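Local coordinates for uncharacterized protein (Cricetid herpesvirus 2, PDB 4ZKQ), which binds chemokines as the decoy receptor R17 of rodent gammaherpesvirus Peru, probably intercepting host chemokine signals, at residues A210-K215 against T235-T240; P59-D64 against E188-K193; E279-G284 against Y395-L400. All coordinates share one frame; numbering follows the deposited sequence.

How the contacts relate
Along the chain the contacts follow one another: contact 2 (59-64 with 188-193) closes first, then contact 1 (210-215 with 235-240), then contact 3 (279-284 with 395-400). Contacts 1 and 2 are neighbours, with centres 10 Å apart. Strand 190-195 of contact 2 belongs to the sheet of contact 1, next to strand 206-223, while 59-64 packs on it from outside. A probable backbone hydrogen bond runs from Thr212 N to Glu191 O, and Leu213 packs on Leu190. Contact 3 is remote, centred 32 Å from contact 1 and, across the chain's centre, 41 Å from contact 2. Strand 388-395, which runs into contact 3, pairs in parallel with 206-223, so the sheet of contact 1 extends to it.

Contact 1: A210-K215 against T235-T240; sequences ATTLSK and TRVLLT
Leu213 turns CG away from its carbonyl carbon (chi1 -57°), whereas Arg236 sends CG opposite its backbone N (chi1 170°) and then runs extended to NE. The two side chains therefore rise side by side from the same face, and Leu213 CD1 comes to 3.8 Å from Arg236 NH1, approaching the guanidinium obliquely. The charged end is held elsewhere, by a hydrogen bond from NH1 to the carbonyl of Ser76, while Pro74 of strand 68-74 touches both side chains. Further along this face Thr211 packs its CB against Leu238, whose side chain also reaches Leu147.

Beneath these groups runs an antiparallel pairing of strands 206-223 and 233-244, the N-to-C directions of the short segments 163° apart. Hydrogen-bonded pairs, Thr211 with Leu238 and Leu213 with Arg236, alternate with the non-hydrogen-bonded pairs at Ala210, Thr212 and Ser214. Each hydrogen-bonded pair makes two N-H to O=C bonds; Leu213 N to Arg236 O and Leu238 N to Thr211 O both measure 2.7 Å. On its other side strand 206-223 is bonded to 190-195, so it is an interior strand of the sheet.

The face carrying Thr212, Val237 and Thr235 is more open. There Thr212 CG2 meets Thr235 CG2 at 3.9 Å, and Thr212 OG1 lies 3.9 Å from Val237 CG2. A water bridges Ser214 OG and Thr235 OG1, 2.6 Å from the latter, and a second water on the Leu238 face stands 2.8 Å from both Thr211 OG1 and Thr240 OG1.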
ATOM      1  N   ALA A 210     -18.180  -1.810  -4.021  1.00 23.47           N
ATOM      2  CA  ALA A 210     -17.299  -0.762  -4.503  1.00 20.60           C
ATOM      3  C   ALA A 210     -16.735  -0.021  -3.296  1.00 24.30           C
ATOM      4  O   ALA A 210     -17.489   0.431  -2.436  1.00 22.69           O
ATOM      5  CB  ALA A 210     -18.036   0.191  -5.428  1.00 30.16           C
ATOM      6  N   THR A 211     -15.409   0.065  -3.223  1.00 26.12           N
ATOM      7  CA  THR A 211     -14.735   0.812  -2.166  1.00 24.83           C
ATOM      8  C   THR A 211     -13.973   1.954  -2.810  1.00 20.55           C
ATOM      9  O   THR A 211     -13.090   1.724  -3.632  1.00 23.25           O
ATOM     10  CB  THR A 211     -13.763  -0.072  -1.356  1.00 25.00           C
ATOM     11  OG1 THR A 211     -14.497  -1.104  -0.691  1.00 22.18           O
ATOM     12  CG2 THR A 211     -13.009   0.756  -0.304  1.00 17.20           C
ATOM     13  N   THR A 212     -14.334   3.184  -2.462  1.00 19.50           N
ATOM     14  CA  THR A 212     -13.646   4.354  -2.991  1.00 21.90           C
ATOM     15  C   THR A 212     -12.678   4.885  -1.939  1.00 18.25           C
ATOM     16  O   THR A 212     -13.074   5.191  -0.815  1.00 17.36           O
ATOM     17  CB  THR A 212     -14.645   5.448  -3.419  1.00 21.01           C
ATOM     18  OG1 THR A 212     -15.583   4.886  -4.345  1.00 20.83           O
ATOM     19  CG2 THR A 212     -13.930   6.622  -4.085  1.00 18.80           C
ATOM     20  N   LEU A 213     -11.406   4.952  -2.315  1.00 19.35           N
ATOM     21  CA  LEU A 213     -10.354   5.486  -1.463  1.00 17.40           C
ATOM     22  C   LEU A 213      -9.988   6.873  -1.957  1.00 17.74           C
ATOM     23  O   LEU A 213      -9.607   7.035  -3.112  1.00 20.48           O
ATOM     24  CB  LEU A 213      -9.127   4.570  -1.480  1.00 18.48           C
ATOM     25  CG  LEU A 213      -9.362   3.114  -1.069  1.00 21.35           C
ATOM     26  CD1 LEU A 213      -8.132   2.261  -1.353  1.00 20.47           C
ATOM     27  CD2 LEU A 213      -9.747   3.023   0.395  1.00 17.26           C
ATOM     28  N   SER A 214     -10.104   7.872  -1.087  1.00 15.07           N
ATOM     29  CA  SER A 214      -9.795   9.248  -1.459  1.00 17.21           C
ATOM     30  C   SER A 214      -8.819   9.848  -0.463  1.00 12.48           C
ATOM     31  O   SER A 214      -9.131   9.953   0.717  1.00 13.42           O
ATOM     32  CB  SER A 214     -11.070  10.095  -1.516  1.00 16.16           C
ATOM     33  OG  SER A 214     -12.060   9.471  -2.313  1.00 22.66           O
ATOM     34  N   LYS A 215      -7.640  10.225  -0.949  1.00 10.86           N
ATOM     35  CA  LYS A 215      -6.599  10.798  -0.117  1.00 11.80           C
ATOM     36  C   LYS A 215      -6.301  12.230  -0.526  1.00 12.54           C
ATOM     37  O   LYS A 215      -6.122  12.530  -1.711  1.00 16.16           O
ATOM     38  CB  LYS A 215      -5.316   9.966  -0.199  1.00 14.77           C
ATOM     39  CG  LYS A 215      -4.106  10.644   0.459  1.00 10.99           C
ATOM     40  CD  LYS A 215      -2.879   9.729   0.461  1.00 15.44           C
ATOM     41  CE  LYS A 215      -3.001   8.598   1.485  1.00 16.52           C
ATOM     42  NZ  LYS A 215      -1.887   7.600   1.365  1.00 13.57           N
ATOM     43  N   THR A 235      -7.653   9.444  -5.972  1.00 18.78           N
ATOM     44  CA  THR A 235      -8.832   8.600  -5.861  1.00 19.30           C
ATOM     45  C   THR A 235      -8.600   7.233  -6.494  1.00 29.13           C
ATOM     46  O   THR A 235      -8.106   7.134  -7.615  1.00 26.98           O
ATOM     47  CB  THR A 235     -10.048   9.243  -6.535  1.00 24.80           C
ATOM     48  OG1 THR A 235     -10.256  10.554  -5.999  1.00 26.39           O
ATOM     49  CG2 THR A 235     -11.287   8.400  -6.307  1.00 29.00           C
ATOM     50  N   ARG A 236      -8.993   6.192  -5.771  1.00 23.67           N
ATOM     51  CA  ARG A 236      -8.858   4.810  -6.225  1.00 25.20           C
ATOM     52  C   ARG A 236     -10.159   4.092  -5.900  1.00 23.37           C
ATOM     53  O   ARG A 236     -10.685   4.223  -4.795  1.00 22.72           O
ATOM     54  CB  ARG A 236      -7.647   4.145  -5.552  1.00 26.90           C
ATOM     55  CG  ARG A 236      -7.506   2.637  -5.746  1.00 33.09           C
ATOM     56  CD  ARG A 236      -6.159   2.128  -5.198  1.00 33.80           C
ATOM     57  NE  ARG A 236      -6.128   0.665  -5.119  1.00 41.06           N
ATOM     58  CZ  ARG A 236      -5.682  -0.042  -4.081  1.00 41.65           C
ATOM     59  NH1 ARG A 236      -5.201   0.558  -3.000  1.00 28.72           N
ATOM     60  NH2 ARG A 236      -5.716  -1.370  -4.125  1.00 37.99           N
ATOM     61  N   VAL A 237     -10.692   3.356  -6.870  1.00 23.74           N
ATOM     62  CA  VAL A 237     -11.923   2.608  -6.658  1.00 19.84           C
ATOM     63  C   VAL A 237     -11.649   1.123  -6.789  1.00 26.71           C
ATOM     64  O   VAL A 237     -11.180   0.655  -7.827  1.00 29.61           O
ATOM     65  CB  VAL A 237     -13.029   3.015  -7.652  1.00 26.81           C
ATOM     66  CG1 VAL A 237     -14.267   2.152  -7.450  1.00 32.70           C
ATOM     67  CG2 VAL A 237     -13.382   4.481  -7.481  1.00 29.97           C
ATOM     68  N   LEU A 238     -11.932   0.392  -5.719  1.00 29.47           N
ATOM     69  CA  LEU A 238     -11.826  -1.059  -5.727  1.00 29.10           C
ATOM     70  C   LEU A 238     -13.183  -1.647  -6.041  1.00 29.85           C
ATOM     71  O   LEU A 238     -14.187  -1.229  -5.471  1.00 28.81           O
ATOM     72  CB  LEU A 238     -11.349  -1.587  -4.380  1.00 25.29           C
ATOM     73  CG  LEU A 238     -10.263  -0.803  -3.652  1.00 28.39           C
ATOM     74  CD1 LEU A 238      -9.969  -1.463  -2.322  1.00 30.46           C
ATOM     75  CD2 LEU A 238      -9.016  -0.719  -4.490  1.00 34.39           C
ATOM     76  N   LEU A 239     -13.211  -2.620  -6.941  1.00 27.74           N
ATOM     77  CA  LEU A 239     -14.420  -3.383  -7.186  1.00 21.36           C
ATOM     78  C   LEU A 239     -14.158  -4.825  -6.782  1.00 22.24           C
ATOM     79  O   LEU A 239     -13.321  -5.501  -7.376  1.00 23.37           O
ATOM     80  CB  LEU A 239     -14.843  -3.282  -8.650  1.00 33.63           C
ATOM     81  CG  LEU A 239     -16.229  -3.854  -8.964  1.00 40.22           C
ATOM     82  CD1 LEU A 239     -17.325  -3.149  -8.170  1.00 35.32           C
ATOM     83  CD2 LEU A 239     -16.508  -3.766 -10.457  1.00 47.34           C
ATOM     84  N   THR A 240     -14.867  -5.272  -5.751  1.00 20.55           N
ATOM     85  CA  THR A 240     -14.580  -6.540  -5.104  1.00 22.79           C
ATOM     86  C   THR A 240     -15.801  -7.445  -5.030  1.00 23.94           C
ATOM     87  O   THR A 240     -16.863  -7.014  -4.587  1.00 24.56           O
ATOM     88  CB  THR A 240     -14.061  -6.316  -3.675  1.00 21.93           C
ATOM     89  OG1 THR A 240     -13.012  -5.340  -3.694  1.00 22.76           O
ATOM     90  CG2 THR A 240     -13.539  -7.616  -3.094  1.00 24.88           C
TER
HETATM   91  O   HOH W   1     -14.356  -3.190  -2.515  1.00 18.82           O
HETATM   92  O   HOH W   2     -12.452  10.929  -4.737  1.00 30.74           O

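Contact 2: P59-D64 against E188-K193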
ATOM      1  N   PRO A  59     -10.864   5.737   8.111  1.00 10.94           N
ATOM      2  CA  PRO A  59     -11.987   5.251   8.907  1.00 14.30           C
ATOM      3  C   PRO A  59     -12.198   3.749   8.762  1.00 12.50           C
ATOM      4  O   PRO A  59     -12.194   3.246   7.640  1.00 14.03           O
ATOM      5  CB  PRO A  59     -13.175   6.016   8.314  1.00 13.28           C
ATOM      6  CG  PRO A  59     -12.832   6.106   6.862  1.00 12.95           C
ATOM      7  CD  PRO A  59     -11.308   6.216   6.792  1.00 12.24           C
ATOM      8  N   LEU A  60     -12.402   3.059   9.878  1.00 16.53           N
ATOM      9  CA  LEU A  60     -12.795   1.656   9.851  1.00 15.26           C
ATOM     10  C   LEU A  60     -14.308   1.565   9.710  1.00 20.21           C
ATOM     11  O   LEU A  60     -15.036   1.966  10.613  1.00 18.23           O
ATOM     12  CB  LEU A  60     -12.338   0.938  11.120  1.00 13.51           C
ATOM     13  CG  LEU A  60     -12.679  -0.554  11.221  1.00 15.84           C
ATOM     14  CD1 LEU A  60     -12.131  -1.347  10.033  1.00 15.32           C
ATOM     15  CD2 LEU A  60     -12.132  -1.094  12.519  1.00 16.56           C
ATOM     16  N   LYS A  61     -14.770   1.052   8.571  1.00 14.35           N
ATOM     17  CA  LYS A  61     -16.199   0.948   8.287  1.00 14.98           C
ATOM     18  C   LYS A  61     -16.632  -0.482   7.981  1.00 25.09           C
ATOM     19  O   LYS A  61     -15.903  -1.236   7.333  1.00 20.36           O
ATOM     20  CB  LYS A  61     -16.572   1.825   7.104  1.00 13.69           C
ATOM     21  CG  LYS A  61     -16.390   3.311   7.347  1.00 17.64           C
ATOM     22  CD  LYS A  61     -16.813   4.111   6.140  1.00 17.58           C
ATOM     23  CE  LYS A  61     -16.807   5.597   6.457  1.00 15.73           C
ATOM     24  NZ  LYS A  61     -17.265   6.416   5.306  1.00 15.82           N
ATOM     25  N   PHE A  62     -17.835  -0.829   8.431  1.00 21.16           N
ATOM     26  CA  PHE A  62     -18.433  -2.133   8.163  1.00 21.70           C
ATOM     27  C   PHE A  62     -19.749  -1.996   7.404  1.00 27.65           C
ATOM     28  O   PHE A  62     -20.501  -1.047   7.620  1.00 27.34           O
ATOM     29  CB  PHE A  62     -18.683  -2.885   9.467  1.00 26.25           C
ATOM     30  CG  PHE A  62     -17.434  -3.346  10.161  1.00 25.68           C
ATOM     31  CD1 PHE A  62     -16.741  -2.498  11.005  1.00 24.07           C
ATOM     32  CD2 PHE A  62     -16.971  -4.638   9.991  1.00 24.92           C
ATOM     33  CE1 PHE A  62     -15.601  -2.919  11.648  1.00 20.58           C
ATOM     34  CE2 PHE A  62     -15.831  -5.071  10.635  1.00 23.64           C
ATOM     35  CZ  PHE A  62     -15.143  -4.210  11.464  1.00 29.22           C
ATOM     36  N   LEU A  63     -20.007  -2.948   6.509  1.00 24.82           N
ATOM     37  CA  LEU A  63     -21.301  -3.090   5.849  1.00 26.26           C
ATOM     38  C   LEU A  63     -21.896  -4.448   6.189  1.00 31.13           C
ATOM     39  O   LEU A  63     -21.168  -5.432   6.333  1.00 21.05           O
ATOM     40  CB  LEU A  63     -21.172  -2.966   4.334  1.00 31.51           C
ATOM     41  CG  LEU A  63     -21.381  -1.619   3.650  1.00 38.94           C
ATOM     42  CD1 LEU A  63     -21.329  -1.835   2.150  1.00 33.14           C
ATOM     43  CD2 LEU A  63     -22.693  -0.963   4.047  1.00 33.53           C
ATOM     44  N   ASP A  64     -23.218  -4.512   6.310  1.00 35.40           N
ATOM     45  CA  ASP A  64     -23.868  -5.789   6.546  1.00 29.20           C
ATOM     46  C   ASP A  64     -23.948  -6.530   5.220  1.00 25.65           C
ATOM     47  O   ASP A  64     -24.684  -6.133   4.320  1.00 29.70           O
ATOM     48  CB  ASP A  64     -25.256  -5.611   7.163  1.00 39.21           C
ATOM     49  CG  ASP A  64     -25.899  -6.939   7.528  1.00 69.70           C
ATOM     50  OD1 ASP A  64     -25.351  -7.649   8.402  1.00 57.09           O
ATOM     51  OD2 ASP A  64     -26.950  -7.274   6.943  1.00 78.04           O
ATOM     52  N   GLU A 188     -14.725  10.571   4.901  1.00 12.60           N
ATOM     53  CA  GLU A 188     -14.884  10.564   3.451  1.00 18.45           C
ATOM     54  C   GLU A 188     -13.706   9.882   2.726  1.00 17.16           C
ATOM     55  O   GLU A 188     -13.728   9.719   1.503  1.00 15.22           O
ATOM     56  CB  GLU A 188     -15.072  12.002   2.942  1.00 20.06           C
ATOM     57  CG  GLU A 188     -16.420  12.604   3.372  1.00 22.69           C
ATOM     58  CD  GLU A 188     -16.585  14.085   3.048  1.00 22.73           C
ATOM     59  OE1 GLU A 188     -15.845  14.622   2.197  1.00 18.22           O
ATOM     60  OE2 GLU A 188     -17.476  14.719   3.661  1.00 28.35           O
ATOM     61  N   GLY A 189     -12.708   9.440   3.488  1.00 14.62           N
ATOM     62  CA  GLY A 189     -11.502   8.853   2.922  1.00 11.28           C
ATOM     63  C   GLY A 189     -11.699   7.449   2.375  1.00 14.36           C
ATOM     64  O   GLY A 189     -11.057   7.067   1.399  1.00 16.17           O
ATOM     65  N   LEU A 190     -12.570   6.683   3.023  1.00 16.36           N
ATOM     66  CA  LEU A 190     -13.005   5.384   2.525  1.00 13.51           C
ATOM     67  C   LEU A 190     -14.522   5.346   2.530  1.00 17.49           C
ATOM     68  O   LEU A 190     -15.147   5.535   3.570  1.00 17.42           O
ATOM     69  CB  LEU A 190     -12.455   4.238   3.376  1.00 13.33           C
ATOM     70  CG  LEU A 190     -12.755   2.796   2.924  1.00 15.07           C
ATOM     71  CD1 LEU A 190     -11.651   1.865   3.404  1.00 15.71           C
ATOM     72  CD2 LEU A 190     -14.091   2.298   3.454  1.00 18.21           C
ATOM     73  N   GLU A 191     -15.100   5.108   1.362  1.00 17.12           N
ATOM     74  CA  GLU A 191     -16.540   4.905   1.230  1.00 22.31           C
ATOM     75  C   GLU A 191     -16.762   3.526   0.621  1.00 21.37           C
ATOM     76  O   GLU A 191     -16.075   3.157  -0.329  1.00 20.64           O
ATOM     77  CB  GLU A 191     -17.168   5.991   0.350  1.00 21.52           C
ATOM     78  CG  GLU A 191     -16.958   7.430   0.837  1.00 26.31           C
ATOM     79  CD  GLU A 191     -17.848   7.822   2.009  1.00 29.23           C
ATOM     80  OE1 GLU A 191     -18.473   6.937   2.629  1.00 28.55           O
ATOM     81  OE2 GLU A 191     -17.922   9.034   2.309  1.00 29.34           O
ATOM     82  N   MET A 192     -17.694   2.759   1.179  1.00 19.34           N
ATOM     83  CA  MET A 192     -18.027   1.450   0.626  1.00 23.99           C
ATOM     84  C   MET A 192     -19.528   1.335   0.390  1.00 30.31           C
ATOM     85  O   MET A 192     -20.331   1.802   1.198  1.00 24.68           O
ATOM     86  CB  MET A 192     -17.545   0.330   1.554  1.00 25.55           C
ATOM     87  CG  MET A 192     -18.181   0.339   2.920  1.00 28.00           C
ATOM     88  SD  MET A 192     -17.340  -0.724   4.125  1.00 29.23           S
ATOM     89  CE  MET A 192     -17.212  -2.260   3.212  1.00 19.93           C
ATOM     90  N   LYS A 193     -19.899   0.729  -0.732  1.00 28.48           N
ATOM     91  CA  LYS A 193     -21.304   0.483  -1.033  1.00 36.78           C
ATOM     92  C   LYS A 193     -21.477  -0.793  -1.846  1.00 23.84           C
ATOM     93  O   LYS A 193     -20.676  -1.098  -2.728  1.00 24.67           O
ATOM     94  CB  LYS A 193     -21.910   1.670  -1.785  1.00 33.17           C
ATOM     95  CG  LYS A 193     -21.236   1.997  -3.113  1.00 39.98           C
ATOM     96  CD  LYS A 193     -22.053   3.009  -3.914  1.00 44.09           C
ATOM     97  CE  LYS A 193     -21.273   3.541  -5.111  1.00 54.42           C
ATOM     98  NZ  LYS A 193     -22.049   3.446  -6.380  1.00 56.62           N
TER
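Pro59 packs on Leu190 at the buried end of this contact, where the chain passes from strand 54-59 of the seven-stranded sheet toward strand 63-65, at the edge of a four-stranded one. The two side chains meet obliquely, Pro59 CG lying 4.0 Å from Leu190 CB. Behind Leu190 are Thr211 and Leu213 of strand 206-223, and Leu22 touches Pro59, so the segment linking two sheets packs its side chains against a third. No backbone hydrogen bond joins 59-64 to 188-193.

Met192 and Leu63 meet tip to tip, with Met192 CG 3.8 Å from Leu63 CG. Met192 CG sits between its own backbone N and carbonyl carbon (chi1 62°), and with an extended chi2 this carries Met192 SD to 3.6 Å from Lys61 O; the bend at chi3 then places Met192 CE 4.2 Å from Leu63 CB. Beyond this pair the contact becomes looser and more exposed: Leu63 CD1 lies 3.9 Å from Lys193 CA, but the side chain of Lys193 points away into solvent.

Lys61 supplies the polar part. Extended beyond CG, its chain runs alongside Leu190, and its ammonium group donates hydrogen bonds to the carbonyl of Glu187 and to Leu190 O, the latter 2.9 Å from Lys61 NZ with the donor in the carbonyl plane. Glu191, whose CB points away from the facing segment, bends at chi2 (-76°) and brings OE1 to 3.0 Å from Lys61 NZ in a salt bridge. With two backbone carbonyls and a carboxylate gathered round it, the ammonium group is probably kept positively charged, and it fastens the start of strand 190-195 to the chain running nearly parallel alongside it by charge and hydrogen bonding together.

Contact 3: E279-G284 against Y395-L400; sequences EEVTPG and YLDRVL
Tyr395 and Thr282 clamp two loops together at the surface, joining the ends of two beta sheets: strand 388-395 of the large mixed sheet ends here against the loop leading to 285-286, the edge strand of a separate four-stranded antiparallel sheet. Thr282 and Tyr395 cross obliquely. The threonine hydroxyl stands beside its own backbone N (chi1 -49°), and OG1 accepts a nearly straight bond of 2.8 Å from Tyr395 N. In return Thr282 N donates to Tyr395 O at 3.0 Å, on a lone pair in the carbonyl plane, so the backbone of Tyr395 is gripped through both its N and its O.

The phenol ring lies alongside the 279-284 loop. Glu279 O approaches the ring edge near its plane, 3.4 Å from Tyr395 CD2, and Glu280 O sits 3.3 Å from Tyr395 CB, while the hydroxyl end is hydrogen-bonded to Glu393. Val281 and Asp397 cross at about a right angle, and Val281 CG1 is 3.4 Å from Asp397 OD2. The other carboxylate oxygen of Asp397 is taken by the Tyr286 hydroxyl and a salt bridge from the poorly ordered Arg398. A water donates to both Thr282 O and Tyr395 O, lying 2.9 Å from Tyr395 O.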
ATOM      1  N   GLU A 279       8.041  10.274 -24.685  1.00 27.20           N
ATOM      2  CA  GLU A 279       8.964   9.650 -25.617  1.00 22.75           C
ATOM      3  C   GLU A 279       9.048   8.161 -25.294  1.00 28.91           C
ATOM      4  O   GLU A 279       8.939   7.768 -24.132  1.00 20.64           O
ATOM      5  CB  GLU A 279      10.343  10.306 -25.544  1.00 25.62           C
ATOM      6  CG  GLU A 279      10.336  11.787 -25.855  1.00 27.86           C
ATOM      7  CD  GLU A 279      11.736  12.355 -25.968  1.00 51.16           C
ATOM      8  OE1 GLU A 279      12.475  11.945 -26.891  1.00 42.45           O
ATOM      9  OE2 GLU A 279      12.097  13.205 -25.127  1.00 47.35           O
ATOM     10  N   GLU A 280       9.225   7.331 -26.319  1.00 22.11           N
ATOM     11  CA  GLU A 280       9.259   5.887 -26.132  1.00 20.12           C
ATOM     12  C   GLU A 280      10.491   5.465 -25.347  1.00 23.95           C
ATOM     13  O   GLU A 280      10.521   4.392 -24.748  1.00 26.65           O
ATOM     14  CB  GLU A 280       9.224   5.173 -27.487  1.00 26.51           C
ATOM     15  CG  GLU A 280       7.900   5.316 -28.218  1.00 24.74           C
ATOM     16  CD  GLU A 280       6.765   4.574 -27.540  1.00 22.84           C
ATOM     17  OE1 GLU A 280       7.020   3.518 -26.919  1.00 22.68           O
ATOM     18  OE2 GLU A 280       5.613   5.049 -27.628  1.00 24.38           O
ATOM     19  N   VAL A 281      11.508   6.317 -25.367  1.00 25.79           N
ATOM     20  CA  VAL A 281      12.687   6.126 -24.543  1.00 26.06           C
ATOM     21  C   VAL A 281      12.919   7.423 -23.810  1.00 27.15           C
ATOM     22  O   VAL A 281      13.014   8.485 -24.422  1.00 29.91           O
ATOM     23  CB  VAL A 281      13.915   5.745 -25.368  1.00 33.36           C
ATOM     24  CG1 VAL A 281      15.131   5.573 -24.466  1.00 42.28           C
ATOM     25  CG2 VAL A 281      13.633   4.476 -26.118  1.00 33.77           C
ATOM     26  N   THR A 282      12.979   7.345 -22.490  1.00 23.39           N
ATOM     27  CA  THR A 282      13.041   8.551 -21.693  1.00 18.05           C
ATOM     28  C   THR A 282      14.452   9.127 -21.792  1.00 23.19           C
ATOM     29  O   THR A 282      15.425   8.385 -21.678  1.00 25.13           O
ATOM     30  CB  THR A 282      12.664   8.273 -20.234  1.00 22.44           C
ATOM     31  OG1 THR A 282      11.437   7.528 -20.196  1.00 21.99           O
ATOM     32  CG2 THR A 282      12.492   9.573 -19.472  1.00 23.85           C
ATOM     33  N   PRO A 283      14.570  10.448 -22.023  1.00 21.84           N
ATOM     34  CA  PRO A 283      15.897  11.069 -22.105  1.00 31.33           C
ATOM     35  C   PRO A 283      16.724  10.907 -20.834  1.00 35.58           C
ATOM     36  O   PRO A 283      16.226  11.133 -19.732  1.00 31.24           O
ATOM     37  CB  PRO A 283      15.579  12.546 -22.344  1.00 30.83           C
ATOM     38  CG  PRO A 283      14.237  12.557 -22.950  1.00 34.08           C
ATOM     39  CD  PRO A 283      13.499  11.414 -22.319  1.00 28.77           C
ATOM     40  N   GLY A 284      17.983  10.527 -21.002  1.00 29.89           N
ATOM     41  CA  GLY A 284      18.893  10.381 -19.883  1.00 36.37           C
ATOM     42  C   GLY A 284      20.318  10.374 -20.392  1.00 41.15           C
ATOM     43  O   GLY A 284      20.545  10.396 -21.599  1.00 39.18           O
ATOM     44  N   TYR A 395      11.342   4.869 -19.316  1.00 20.57           N
ATOM     45  CA  TYR A 395      11.314   3.817 -20.325  1.00 22.68           C
ATOM     46  C   TYR A 395      12.727   3.638 -20.851  1.00 26.19           C
ATOM     47  O   TYR A 395      13.311   4.555 -21.437  1.00 22.11           O
ATOM     48  CB  TYR A 395      10.334   4.167 -21.449  1.00 27.76           C
ATOM     49  CG  TYR A 395       9.005   4.657 -20.928  1.00 25.69           C
ATOM     50  CD1 TYR A 395       8.304   3.927 -19.981  1.00 30.56           C
ATOM     51  CD2 TYR A 395       8.467   5.861 -21.354  1.00 26.45           C
ATOM     52  CE1 TYR A 395       7.100   4.374 -19.485  1.00 21.66           C
ATOM     53  CE2 TYR A 395       7.259   6.318 -20.862  1.00 29.15           C
ATOM     54  CZ  TYR A 395       6.581   5.569 -19.925  1.00 26.26           C
ATOM     55  OH  TYR A 395       5.378   6.012 -19.426  1.00 27.22           O
ATOM     56  N   LEU A 396      13.280   2.459 -20.597  1.00 26.63           N
ATOM     57  CA  LEU A 396      14.662   2.151 -20.932  1.00 36.61           C
ATOM     58  C   LEU A 396      14.765   1.427 -22.268  1.00 45.20           C
ATOM     59  O   LEU A 396      13.827   0.751 -22.686  1.00 52.78           O
ATOM     60  CB  LEU A 396      15.293   1.281 -19.841  1.00 37.90           C
ATOM     61  CG  LEU A 396      15.760   1.936 -18.542  1.00 40.45           C
ATOM     62  CD1 LEU A 396      14.613   2.582 -17.796  1.00 29.29           C
ATOM     63  CD2 LEU A 396      16.447   0.897 -17.664  1.00 42.13           C
ATOM     64  N   ASP A 397      15.910   1.574 -22.928  1.00 49.72           N
ATOM     65  CA  ASP A 397      16.253   0.736 -24.075  1.00 61.32           C
ATOM     66  C   ASP A 397      17.504  -0.077 -23.744  1.00 56.70           C
ATOM     67  O   ASP A 397      18.154  -0.631 -24.627  1.00 74.69           O
ATOM     68  CB  ASP A 397      16.459   1.578 -25.338  1.00 61.15           C
ATOM     69  CG  ASP A 397      17.403   2.747 -25.121  1.00 72.09           C
ATOM     70  OD1 ASP A 397      18.094   2.783 -24.081  1.00 73.86           O
ATOM     71  OD2 ASP A 397      17.455   3.633 -26.001  1.00 65.21           O
ATOM     72  N   ARG A 398      17.828  -0.128 -22.455  1.00 57.15           N
ATOM     73  CA  ARG A 398      18.857  -1.015 -21.929  1.00 55.60           C
ATOM     74  C   ARG A 398      18.175  -2.067 -21.073  1.00 57.67           C
ATOM     75  O   ARG A 398      17.071  -1.843 -20.575  1.00 62.59           O
ATOM     76  CB  ARG A 398      19.882  -0.245 -21.096  1.00 61.28           C
ATOM     77  CG  ARG A 398      20.577   0.883 -21.829  1.00 65.38           C
ATOM     78  CD  ARG A 398      21.570   0.359 -22.847  1.00 81.13           C
ATOM     79  NE  ARG A 398      22.423   1.425 -23.370  1.00 89.10           N
ATOM     80  CZ  ARG A 398      22.120   2.198 -24.410  1.00 92.76           C
ATOM     81  NH1 ARG A 398      20.976   2.033 -25.066  1.00 72.73           N
ATOM     82  NH2 ARG A 398      22.968   3.140 -24.801  1.00 88.57           N
ATOM     83  N   VAL A 399      18.822  -3.213 -20.899  1.00 61.55           N
ATOM     84  CA  VAL A 399      18.280  -4.237 -20.021  1.00 65.27           C
ATOM     85  C   VAL A 399      18.733  -3.914 -18.599  1.00 58.37           C
ATOM     86  O   VAL A 399      19.913  -3.672 -18.345  1.00 53.36           O
ATOM     87  CB  VAL A 399      18.713  -5.667 -20.449  1.00 61.69           C
ATOM     88  CG1 VAL A 399      20.195  -5.919 -20.172  1.00 72.63           C
ATOM     89  CG2 VAL A 399      17.849  -6.713 -19.761  1.00 53.82           C
ATOM     90  N   LEU A 400      17.772  -3.868 -17.685  1.00 65.63           N
ATOM     91  CA  LEU A 400      18.049  -3.549 -16.293  1.00 58.36           C
ATOM     92  C   LEU A 400      18.882  -4.656 -15.663  1.00 61.26           C
ATOM     93  O   LEU A 400      18.711  -5.829 -15.998  1.00 70.00           O
ATOM     94  CB  LEU A 400      16.739  -3.364 -15.524  1.00 55.38           C
ATOM     95  CG  LEU A 400      16.831  -2.756 -14.128  1.00 50.13           C
ATOM     96  CD1 LEU A 400      17.153  -1.290 -14.236  1.00 43.22           C
ATOM     97  CD2 LEU A 400      15.527  -2.969 -13.376  1.00 46.83           C
TER
HETATM   98  O   HOH W   3      15.786   5.967 -20.977  1.00 28.04           O